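Local structure of putative mandelate racemase (Zymomonas mobilis, 2OX4) at residues 6-16 and 383-394. The protein is probably a magnesium-dependent lyase of the enolase superfamily, perhaps a dehydratase, whose substrate is not established. Residues are numbered along the deposited sequence; the frame is centred on the assembly and turned at random.
Sequences TKIEIFHVHTR and LYQISDYVSIEA
Ile8 and Ile10 pair with Ile392 and Val390 as hydrogen-bonded partners of an antiparallel ladder. It continues through His12 and Asp388; beyond the strands, His14 N still bonds Ile386 O at 2.8 Å. At the non-hydrogen-bonded pairs CA-H groups lean on carbonyls, as Glu9 CA does on Val390 O (3.4 Å).

Phe11, Tyr384 and Tyr389 form an aromatic cluster on one face of the sheet. The edge of Phe11 stands on the face of Tyr384, planes at 89°, with Phe11 CE2 over the ring centre, while Leu383 CD2 packs 3.9 Å from Phe11 CB. Tyrosine suits position 389 because its ring packs against Phe11 while its hydroxyl reaches the buried Glu9: Tyr389 OH donates to the anti lone pair of Glu9 OE2 at 2.6 Å. With CG anti to its backbone N (chi1 173°), Tyr389 lies alongside Phe11.

At the far end, His14 NE2 bonds Asp388 OD2 at 3.1 Å, from above the carboxylate plane; Arg22 forms a salt bridge with Asp388 OD1.

On the opposite face, Ile10 and Ile392 touch through their CD1 atoms; beta-branched isoleucines suit extended strands and offer apolar surface to Leu55 and Ala59 of helix 48-62. Strand 24-30 flanks strand 5-13, and strand 398-399 flanks strand 387-393, so strands from the chain's end extend the N-terminal domain's antiparallel sheet.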
ATOM      1  N   THR C   6      40.950 -31.040   6.719  1.00 11.46           N
ATOM      2  CA  THR C   6      42.190 -31.093   7.502  1.00 14.51           C
ATOM      3  C   THR C   6      43.100 -29.896   7.264  1.00 16.47           C
ATOM      4  O   THR C   6      43.959 -29.588   8.099  1.00 18.30           O
ATOM      5  CB  THR C   6      43.005 -32.366   7.185  1.00 16.57           C
ATOM      6  OG1 THR C   6      43.161 -32.486   5.762  1.00 16.23           O
ATOM      7  CG2 THR C   6      42.315 -33.601   7.745  1.00 22.35           C
ATOM      8  N   LYS C   7      42.937 -29.232   6.119  1.00 15.11           N
ATOM      9  CA  LYS C   7      43.782 -28.094   5.785  1.00 13.04           C
ATOM     10  C   LYS C   7      43.025 -27.121   4.890  1.00 11.85           C
ATOM     11  O   LYS C   7      42.206 -27.530   4.059  1.00 14.48           O
ATOM     12  CB  LYS C   7      45.059 -28.551   5.061  1.00 13.99           C
ATOM     13  CG  LYS C   7      46.138 -27.487   5.020  1.00 19.76           C
ATOM     14  CD  LYS C   7      47.140 -27.738   3.904  1.00 36.24           C
ATOM     15  CE  LYS C   7      48.047 -28.897   4.213  1.00 42.55           C
ATOM     16  NZ  LYS C   7      49.142 -29.017   3.213  1.00 57.38           N
ATOM     17  N   ILE C   8      43.301 -25.841   5.086  1.00 11.43           N
ATOM     18  CA  ILE C   8      42.711 -24.778   4.288  1.00 12.66           C
ATOM     19  C   ILE C   8      43.846 -23.835   3.915  1.00  9.30           C
ATOM     20  O   ILE C   8      44.578 -23.355   4.778  1.00 14.20           O
ATOM     21  CB  ILE C   8      41.599 -24.043   5.072  1.00  9.69           C
ATOM     22  CG1 ILE C   8      40.368 -24.948   5.216  1.00 15.69           C
ATOM     23  CG2 ILE C   8      41.209 -22.712   4.369  1.00 14.90           C
ATOM     24  CD1 ILE C   8      39.377 -24.473   6.256  1.00 14.44           C
ATOM     25  N   GLU C   9      43.995 -23.586   2.616  1.00 11.45           N
ATOM     26  CA  GLU C   9      45.042 -22.702   2.138  1.00 13.14           C
ATOM     27  C   GLU C   9      44.442 -21.549   1.373  1.00 11.74           C
ATOM     28  O   GLU C   9      43.575 -21.753   0.533  1.00 11.83           O
ATOM     29  CB  GLU C   9      46.001 -23.460   1.228  1.00 11.03           C
ATOM     30  CG  GLU C   9      46.700 -24.616   1.915  1.00 11.00           C
ATOM     31  CD  GLU C   9      47.400 -25.519   0.904  1.00 18.58           C
ATOM     32  OE1 GLU C   9      46.741 -26.421   0.348  1.00 19.32           O
ATOM     33  OE2 GLU C   9      48.598 -25.306   0.649  1.00 17.65           O
ATOM     34  N   ILE C  10      44.902 -20.335   1.658  1.00  7.96           N
ATOM     35  CA  ILE C  10      44.296 -19.151   1.042  1.00 10.46           C
ATOM     36  C   ILE C  10      45.364 -18.379   0.281  1.00 15.21           C
ATOM     37  O   ILE C  10      46.413 -18.066   0.836  1.00 12.88           O
ATOM     38  CB  ILE C  10      43.614 -18.233   2.101  1.00 11.65           C
ATOM     39  CG1 ILE C  10      42.534 -19.009   2.855  1.00 12.68           C
ATOM     40  CG2 ILE C  10      43.015 -16.983   1.444  1.00 12.68           C
ATOM     41  CD1 ILE C  10      42.478 -18.648   4.319  1.00 15.84           C
ATOM     42  N   PHE C  11      45.082 -18.080  -0.985  1.00  8.73           N
ATOM     43  CA  PHE C  11      46.045 -17.427  -1.871  1.00 10.15           C
ATOM     44  C   PHE C  11      45.498 -16.068  -2.271  1.00 11.54           C
ATOM     45  O   PHE C  11      44.551 -15.988  -3.050  1.00 13.18           O
ATOM     46  CB  PHE C  11      46.241 -18.263  -3.147  1.00 10.35           C
ATOM     47  CG  PHE C  11      46.670 -19.681  -2.892  1.00 15.82           C
ATOM     48  CD1 PHE C  11      45.729 -20.683  -2.649  1.00 14.37           C
ATOM     49  CD2 PHE C  11      48.016 -20.026  -2.925  1.00 17.03           C
ATOM     50  CE1 PHE C  11      46.118 -21.992  -2.413  1.00 16.78           C
ATOM     51  CE2 PHE C  11      48.418 -21.332  -2.690  1.00 16.04           C
ATOM     52  CZ  PHE C  11      47.474 -22.322  -2.441  1.00 15.61           C
ATOM     53  N   HIS C  12      46.083 -15.003  -1.736  1.00  8.62           N
ATOM     54  CA  HIS C  12      45.741 -13.667  -2.193  1.00  7.90           C
ATOM     55  C   HIS C  12      46.791 -13.285  -3.258  1.00 12.60           C
ATOM     56  O   HIS C  12      47.918 -12.879  -2.935  1.00 11.53           O
ATOM     57  CB  HIS C  12      45.693 -12.677  -1.017  1.00  8.88           C
ATOM     58  CG  HIS C  12      45.202 -11.310  -1.390  1.00 12.28           C
ATOM     59  ND1 HIS C  12      45.318 -10.221  -0.549  1.00 12.24           N
ATOM     60  CD2 HIS C  12      44.591 -10.854  -2.514  1.00  9.91           C
ATOM     61  CE1 HIS C  12      44.805  -9.154  -1.138  1.00  9.02           C
ATOM     62  NE2 HIS C  12      44.358  -9.509  -2.330  1.00 12.00           N
ATOM     63  N   VAL C  13      46.417 -13.485  -4.518  1.00 13.32           N
ATOM     64  CA  VAL C  13      47.368 -13.456  -5.643  1.00 14.79           C
ATOM     65  C   VAL C  13      47.941 -12.048  -5.770  1.00 15.86           C
ATOM     66  O   VAL C  13      47.207 -11.060  -5.632  1.00 12.27           O
ATOM     67  CB  VAL C  13      46.695 -13.885  -6.977  1.00 15.10           C
ATOM     68  CG1 VAL C  13      47.693 -13.776  -8.152  1.00 13.62           C
ATOM     69  CG2 VAL C  13      46.178 -15.310  -6.874  1.00 15.54           C
ATOM     70  N   HIS C  14      49.257 -11.959  -5.987  1.00 15.17           N
ATOM     71  CA  HIS C  14      49.926 -10.669  -6.155  1.00 13.06           C
ATOM     72  C   HIS C  14      49.395  -9.899  -7.362  1.00 10.95           C
ATOM     73  O   HIS C  14      48.863 -10.497  -8.302  1.00 15.72           O
ATOM     74  CB  HIS C  14      51.441 -10.873  -6.279  1.00 13.78           C
ATOM     75  CG  HIS C  14      52.084 -11.403  -5.034  1.00 20.39           C
ATOM     76  ND1 HIS C  14      53.302 -12.052  -5.045  1.00 19.01           N
ATOM     77  CD2 HIS C  14      51.683 -11.377  -3.740  1.00 17.55           C
ATOM     78  CE1 HIS C  14      53.621 -12.405  -3.811  1.00 22.98           C
ATOM     79  NE2 HIS C  14      52.657 -12.006  -3.000  1.00 21.96           N
ATOM     80  N   THR C  15      49.542  -8.575  -7.326  1.00 15.10           N
ATOM     81  CA  THR C  15      48.972  -7.691  -8.353  1.00 13.89           C
ATOM     82  C   THR C  15      49.170  -8.233  -9.764  1.00 19.98           C
ATOM     83  O   THR C  15      50.294  -8.518 -10.177  1.00 20.12           O
ATOM     84  CB  THR C  15      49.562  -6.277  -8.253  1.00 18.19           C
ATOM     85  OG1 THR C  15      49.402  -5.806  -6.916  1.00 20.18           O
ATOM     86  CG2 THR C  15      48.863  -5.316  -9.217  1.00 19.57           C
ATOM     87  N   ARG C  16      48.069  -8.416 -10.481  1.00 15.24           N
ATOM     88  CA  ARG C  16      48.122  -8.753 -11.899  1.00 16.57           C
ATOM     89  C   ARG C  16      48.486  -7.484 -12.682  1.00 19.71           C
ATOM     90  O   ARG C  16      47.805  -6.474 -12.561  1.00 19.09           O
ATOM     91  CB  ARG C  16      46.781  -9.351 -12.364  1.00 18.68           C
ATOM     92  CG  ARG C  16      46.223 -10.519 -11.493  1.00 20.44           C
ATOM     93  CD  ARG C  16      47.024 -11.814 -11.608  1.00 17.12           C
ATOM     94  NE  ARG C  16      48.312 -11.716 -10.929  1.00 21.87           N
ATOM     95  CZ  ARG C  16      49.388 -12.428 -11.246  1.00 33.11           C
ATOM     96  NH1 ARG C  16      50.516 -12.259 -10.567  1.00 20.84           N
ATOM     97  NH2 ARG C  16      49.337 -13.308 -12.237  1.00 23.00           N
ATOM     98  N   LEU C 383      51.109 -20.606  -7.983  1.00 24.64           N
ATOM     99  CA  LEU C 383      50.348 -19.794  -7.033  1.00 19.08           C
ATOM    100  C   LEU C 383      51.038 -19.595  -5.701  1.00 14.95           C
ATOM    101  O   LEU C 383      50.962 -18.517  -5.126  1.00 17.99           O
ATOM    102  CB  LEU C 383      48.948 -20.361  -6.810  1.00 20.75           C
ATOM    103  CG  LEU C 383      47.915 -19.442  -7.456  1.00 28.15           C
ATOM    104  CD1 LEU C 383      47.808 -19.794  -8.936  1.00 36.04           C
ATOM    105  CD2 LEU C 383      46.597 -19.592  -6.751  1.00 33.08           C
ATOM    106  N   TYR C 384      51.743 -20.624  -5.230  1.00 16.32           N
ATOM    107  CA  TYR C 384      52.457 -20.566  -3.957  1.00 19.23           C
ATOM    108  C   TYR C 384      53.538 -19.483  -3.949  1.00 24.31           C
ATOM    109  O   TYR C 384      53.855 -18.920  -2.907  1.00 26.88           O
ATOM    110  CB  TYR C 384      53.064 -21.938  -3.626  1.00 19.65           C
ATOM    111  CG  TYR C 384      52.022 -22.986  -3.299  1.00 25.08           C
ATOM    112  CD1 TYR C 384      51.391 -23.726  -4.313  1.00 27.20           C
ATOM    113  CD2 TYR C 384      51.645 -23.226  -1.977  1.00 30.52           C
ATOM    114  CE1 TYR C 384      50.418 -24.682  -4.006  1.00 30.52           C
ATOM    115  CE2 TYR C 384      50.679 -24.176  -1.664  1.00 27.74           C
ATOM    116  CZ  TYR C 384      50.070 -24.898  -2.678  1.00 29.84           C
ATOM    117  OH  TYR C 384      49.110 -25.830  -2.354  1.00 33.53           O
ATOM    118  N   GLN C 385      54.085 -19.185  -5.121  1.00 19.88           N
ATOM    119  CA  GLN C 385      55.174 -18.219  -5.236  1.00 20.79           C
ATOM    120  C   GLN C 385      54.701 -16.807  -5.606  1.00 20.49           C
ATOM    121  O   GLN C 385      55.450 -15.840  -5.476  1.00 21.01           O
ATOM    122  CB  GLN C 385      56.206 -18.716  -6.254  1.00 22.60           C
ATOM    123  CG  GLN C 385      57.250 -19.669  -5.673  1.00 43.85           C
ATOM    124  CD  GLN C 385      58.014 -19.075  -4.495  1.00 63.95           C
ATOM    125  OE1 GLN C 385      57.775 -19.433  -3.341  1.00 63.33           O
ATOM    126  NE2 GLN C 385      58.936 -18.161  -4.786  1.00 75.39           N
ATOM    127  N   ILE C 386      53.464 -16.687  -6.077  1.00 13.95           N
ATOM    128  CA  ILE C 386      52.955 -15.399  -6.564  1.00 14.79           C
ATOM    129  C   ILE C 386      51.715 -14.927  -5.772  1.00 14.87           C
ATOM    130  O   ILE C 386      50.890 -14.161  -6.283  1.00 16.38           O
ATOM    131  CB  ILE C 386      52.674 -15.402  -8.092  1.00 16.49           C
ATOM    132  CG1 ILE C 386      51.605 -16.447  -8.459  1.00 10.64           C
ATOM    133  CG2 ILE C 386      53.969 -15.636  -8.890  1.00 21.17           C
ATOM    134  CD1 ILE C 386      50.937 -16.152  -9.780  1.00 18.19           C
ATOM    135  N   SER C 387      51.619 -15.381  -4.526  1.00 16.13           N
ATOM    136  CA  SER C 387      50.491 -15.039  -3.655  1.00 15.29           C
ATOM    137  C   SER C 387      50.980 -14.718  -2.243  1.00 18.32           C
ATOM    138  O   SER C 387      52.002 -15.249  -1.784  1.00 17.25           O
ATOM    139  CB  SER C 387      49.489 -16.205  -3.580  1.00 12.49           C
ATOM    140  OG  SER C 387      49.078 -16.641  -4.866  1.00 16.27           O
ATOM    141  N   ASP C 388      50.235 -13.855  -1.556  1.00 14.11           N
ATOM    142  CA  ASP C 388      50.200 -13.852  -0.096  1.00 13.21           C
ATOM    143  C   ASP C 388      49.470 -15.111   0.352  1.00 16.32           C
ATOM    144  O   ASP C 388      48.290 -15.281   0.063  1.00 15.37           O
ATOM    145  CB  ASP C 388      49.464 -12.607   0.431  1.00 12.88           C
ATOM    146  CG  ASP C 388      50.202 -11.311   0.121  1.00 24.03           C
ATOM    147  OD1 ASP C 388      49.581 -10.230   0.208  1.00 21.35           O
ATOM    148  OD2 ASP C 388      51.404 -11.371  -0.210  1.00 23.06           O
ATOM    149  N   TYR C 389      50.182 -15.974   1.065  1.00 12.84           N
ATOM    150  CA  TYR C 389      49.749 -17.351   1.339  1.00 13.67           C
ATOM    151  C   TYR C 389      49.495 -17.538   2.831  1.00 18.45           C
ATOM    152  O   TYR C 389      50.336 -17.188   3.652  1.00 17.25           O
ATOM    153  CB  TYR C 389      50.828 -18.338   0.868  1.00 17.61           C
ATOM    154  CG  TYR C 389      50.589 -19.791   1.238  1.00 20.39           C
ATOM    155  CD1 TYR C 389      49.702 -20.583   0.506  1.00 17.27           C
ATOM    156  CD2 TYR C 389      51.268 -20.382   2.305  1.00 21.90           C
ATOM    157  CE1 TYR C 389      49.491 -21.917   0.837  1.00 13.12           C
ATOM    158  CE2 TYR C 389      51.063 -21.712   2.640  1.00 21.35           C
ATOM    159  CZ  TYR C 389      50.181 -22.476   1.897  1.00 21.28           C
ATOM    160  OH  TYR C 389      49.980 -23.799   2.225  1.00 23.42           O
ATOM    161  N   VAL C 390      48.337 -18.091   3.174  1.00 17.56           N
ATOM    162  CA  VAL C 390      48.032 -18.455   4.565  1.00 17.19           C
ATOM    163  C   VAL C 390      47.518 -19.892   4.604  1.00 17.86           C
ATOM    164  O   VAL C 390      46.701 -20.287   3.773  1.00 16.92           O
ATOM    165  CB  VAL C 390      47.000 -17.477   5.216  1.00 17.09           C
ATOM    166  CG1 VAL C 390      46.600 -17.953   6.617  1.00 25.14           C
ATOM    167  CG2 VAL C 390      47.565 -16.050   5.288  1.00 17.73           C
ATOM    168  N   SER C 391      48.020 -20.671   5.561  1.00 17.79           N
ATOM    169  CA  SER C 391      47.646 -22.069   5.720  1.00 19.25           C
ATOM    170  C   SER C 391      47.061 -22.202   7.121  1.00 23.78           C
ATOM    171  O   SER C 391      47.583 -21.619   8.075  1.00 23.46           O
ATOM    172  CB  SER C 391      48.897 -22.950   5.589  1.00 21.29           C
ATOM    173  OG  SER C 391      48.576 -24.330   5.606  1.00 40.90           O
ATOM    174  N   ILE C 392      45.963 -22.939   7.236  1.00 18.30           N
ATOM    175  CA  ILE C 392      45.377 -23.281   8.533  1.00 19.41           C
ATOM    176  C   ILE C 392      45.165 -24.786   8.557  1.00 21.75           C
ATOM    177  O   ILE C 392      44.506 -25.331   7.677  1.00 14.53           O
ATOM    178  CB  ILE C 392      44.000 -22.588   8.745  1.00 20.83           C
ATOM    179  CG1 ILE C 392      44.137 -21.058   8.743  1.00 26.16           C
ATOM    180  CG2 ILE C 392      43.348 -23.061  10.049  1.00 20.87           C
ATOM    181  CD1 ILE C 392      43.781 -20.403   7.428  1.00 33.30           C
ATOM    182  N   GLU C 393      45.713 -25.472   9.555  1.00 25.78           N
ATOM    183  CA  GLU C 393      45.531 -26.924   9.596  1.00 32.12           C
ATOM    184  C   GLU C 393      45.133 -27.572  10.910  1.00 39.90           C
ATOM    185  O   GLU C 393      45.131 -26.931  11.961  1.00 32.99           O
ATOM    186  CB  GLU C 393      46.656 -27.688   8.894  1.00 35.54           C
ATOM    187  CG  GLU C 393      48.057 -27.312   9.294  1.00 43.20           C
ATOM    188  CD  GLU C 393      49.082 -27.901   8.348  1.00 51.94           C
ATOM    189  OE1 GLU C 393      48.958 -29.100   8.015  1.00 56.38           O
ATOM    190  OE2 GLU C 393      50.006 -27.170   7.931  1.00 58.95           O
ATOM    191  N   ALA C 394      44.764 -28.847  10.810  1.00 40.73           N
ATOM    192  CA  ALA C 394      44.373 -29.660  11.948  1.00 45.02           C
ATOM    193  C   ALA C 394      45.587 -30.025  12.812  1.00 44.77           C
ATOM    194  O   ALA C 394      46.655 -30.374  12.295  1.00 40.29           O
ATOM    195  CB  ALA C 394      43.658 -30.917  11.458  1.00 36.01           C
TER
HETATM  196  O   HOH W   1      50.645 -29.840   6.011  1.00 60.08           O
HETATM  197  O   HOH W   2      47.078 -10.441   1.606  1.00 15.01           O